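Local coordinates for protein extracellular ligand-binding receptor (Rhodopseudomonas palustris, PDB 3UKJ) that probably binds aromatic acids derived from lignin, such as p-coumaric acid and its relatives, as the solute-binding component of a transport system, at residues A[134-139]-A[190-195]. Sequence-based numbering, arbitrary orientation. Where two conformers were deposited one is given.
Sequences NIKTVG and NPDAIL
Val138 pairs with Ala193, and Gly139 with Ile194, where two neighbouring parallel strands begin in one lobe of a periplasmic binding protein fold. The short strands 137-139 and 193-195 run at 36° to each other. Three backbone hydrogen bonds form the ladder: Ala193 N to Thr137 O, Gly139 N to Ala193 O, and Leu195 N to Gly139 O. The last, from Leu195 N to Gly139 O, is 2.9 Å long. Pro191 lays its ring against the backbone of Gly139, with CB 3.4 Å from Gly139 N. On the face of Val138 and Ala193, Ile135 CG2 meets Ala193 CB at 3.6 Å; helix 119-132 packs on Ile135 and Val138.

Asp192 reaches the residues leading into strand 137-143 with its carboxylate. Lys136 N donates to Asp192 OD2 at 2.9 Å, along that oxygen's anti lone pair. Thr137 N reaches the same Asp192 OD2 at 3.2 Å. It comes from above the carboxylate plane, 47° out of it. With an alanine here, both amides would probably lose their shared acceptor, and the lead into the strand would be held less firmly. Thr137 returns the bond. Its side chain lies roughly at right angles to that of Asp192. With OG1 between its backbone N and carbonyl carbon (chi1 50°), Thr137 OG1 accepts from Asp192 N at 2.9 Å.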
loop_
_atom_site.group_PDB
_atom_site.type_symbol
_atom_site.label_atom_id
_atom_site.label_comp_id
_atom_site.label_asym_id
_atom_site.label_seq_id
_atom_site.Cartn_x
_atom_site.Cartn_y
_atom_site.Cartn_z
ATOM N N ASN A 134 -2.376 -23.260 14.994
ATOM C CA ASN A 134 -3.345 -23.638 16.044
ATOM C C ASN A 134 -4.367 -22.535 16.401
ATOM O O ASN A 134 -4.966 -22.553 17.475
ATOM C CB ASN A 134 -2.576 -24.079 17.324
ATOM C CG ASN A 134 -1.404 -25.000 17.024
ATOM O OD1 ASN A 134 -0.220 -24.618 17.207
ATOM N ND2 ASN A 134 -1.704 -26.169 16.465
ATOM N N ILE A 135 -4.586 -21.574 15.502
ATOM C CA ILE A 135 -5.519 -20.480 15.823
ATOM C C ILE A 135 -6.939 -20.909 15.437
ATOM O O ILE A 135 -7.144 -21.397 14.327
ATOM C CB ILE A 135 -5.138 -19.219 15.022
ATOM C CG1 ILE A 135 -3.701 -18.740 15.385
ATOM C CG2 ILE A 135 -6.190 -18.120 15.187
ATOM C CD1 ILE A 135 -3.446 -18.582 16.878
ATOM N N LYS A 136 -7.867 -20.858 16.398
ATOM C CA LYS A 136 -9.274 -21.180 16.131
ATOM C C LYS A 136 -10.178 -19.940 16.158
ATOM O O LYS A 136 -11.191 -19.904 15.460
ATOM C CB LYS A 136 -9.796 -22.226 17.123
ATOM C CG LYS A 136 -9.196 -23.619 16.938
ATOM C CD LYS A 136 -9.776 -24.602 17.949
ATOM C CE LYS A 136 -8.896 -24.687 19.199
ATOM N NZ LYS A 136 -9.379 -25.712 20.162
ATOM N N THR A 137 -9.913 -19.029 17.095
ATOM C CA THR A 137 -10.718 -17.822 17.288
ATOM C C THR A 137 -9.875 -16.567 17.016
ATOM O O THR A 137 -8.674 -16.529 17.321
ATOM C CB THR A 137 -11.250 -17.722 18.726
ATOM O OG1 THR A 137 -10.157 -17.912 19.631
ATOM C CG2 THR A 137 -12.333 -18.776 19.008
ATOM N N VAL A 138 -10.495 -15.566 16.382
ATOM C CA VAL A 138 -9.791 -14.367 15.925
ATOM C C VAL A 138 -10.610 -13.137 16.255
ATOM O O VAL A 138 -11.846 -13.155 16.105
ATOM C CB VAL A 138 -9.587 -14.351 14.402
ATOM C CG1 VAL A 138 -8.571 -13.245 14.019
ATOM C CG2 VAL A 138 -9.083 -15.692 13.917
ATOM N N GLY A 139 -9.951 -12.161 16.876
ATOM C CA GLY A 139 -10.529 -10.810 17.077
ATOM C C GLY A 139 -9.957 -9.806 16.085
ATOM O O GLY A 139 -8.870 -10.020 15.539
ATOM N N ASN A 190 -10.711 -12.789 24.613
ATOM C CA ASN A 190 -9.528 -13.650 24.581
ATOM C C ASN A 190 -9.447 -14.570 23.351
ATOM O O ASN A 190 -9.346 -15.793 23.484
ATOM C CB ASN A 190 -9.407 -14.458 25.873
ATOM C CG ASN A 190 -8.005 -14.991 26.085
ATOM O OD1 ASN A 190 -7.034 -14.382 25.629
ATOM N ND2 ASN A 190 -7.916 -16.216 26.565
ATOM N N PRO A 191 -9.443 -13.973 22.146
ATOM C CA PRO A 191 -9.298 -14.811 20.972
ATOM C C PRO A 191 -7.862 -15.364 20.899
ATOM O O PRO A 191 -6.946 -14.819 21.523
ATOM C CB PRO A 191 -9.553 -13.813 19.813
ATOM C CG PRO A 191 -9.128 -12.477 20.383
ATOM C CD PRO A 191 -9.613 -12.548 21.797
ATOM N N ASP A 192 -7.670 -16.471 20.189
ATOM C CA ASP A 192 -6.330 -17.012 20.024
ATOM C C ASP A 192 -5.392 -16.035 19.307
ATOM O O ASP A 192 -4.183 -16.082 19.502
ATOM C CB ASP A 192 -6.414 -18.313 19.206
ATOM C CG ASP A 192 -7.255 -19.391 19.894
ATOM O OD1 ASP A 192 -7.247 -19.464 21.137
ATOM O OD2 ASP A 192 -7.842 -20.242 19.184
ATOM N N ALA A 193 -5.951 -15.255 18.388
ATOM C CA ALA A 193 -5.163 -14.301 17.588
ATOM C C ALA A 193 -5.975 -13.026 17.400
ATOM O O ALA A 193 -7.215 -13.051 17.476
ATOM C CB ALA A 193 -4.839 -14.933 16.223
ATOM N N ILE A 194 -5.276 -11.912 17.149
ATOM C CA ILE A 194 -5.932 -10.656 16.816
ATOM C C ILE A 194 -5.303 -10.057 15.579
ATOM O O ILE A 194 -4.073 -10.030 15.445
ATOM C CB ILE A 194 -5.824 -9.624 17.954
ATOM C CG1 ILE A 194 -6.704 -10.058 19.153
ATOM C CG2 ILE A 194 -6.182 -8.206 17.433
ATOM C CD1 ILE A 194 -6.605 -9.106 20.336
ATOM N N LEU A 195 -6.157 -9.603 14.669
ATOM C CA LEU A 195 -5.702 -8.930 13.444
ATOM C C LEU A 195 -5.901 -7.431 13.675
ATOM O O LEU A 195 -6.987 -6.992 14.015
ATOM C CB LEU A 195 -6.483 -9.439 12.222
ATOM C CG LEU A 195 -6.242 -8.670 10.907
ATOM C CD1 LEU A 195 -4.795 -8.876 10.457
ATOM C CD2 LEU A 195 -7.260 -9.101 9.843
HETATM O O HOH W 1 -10.625 -19.057 21.849
#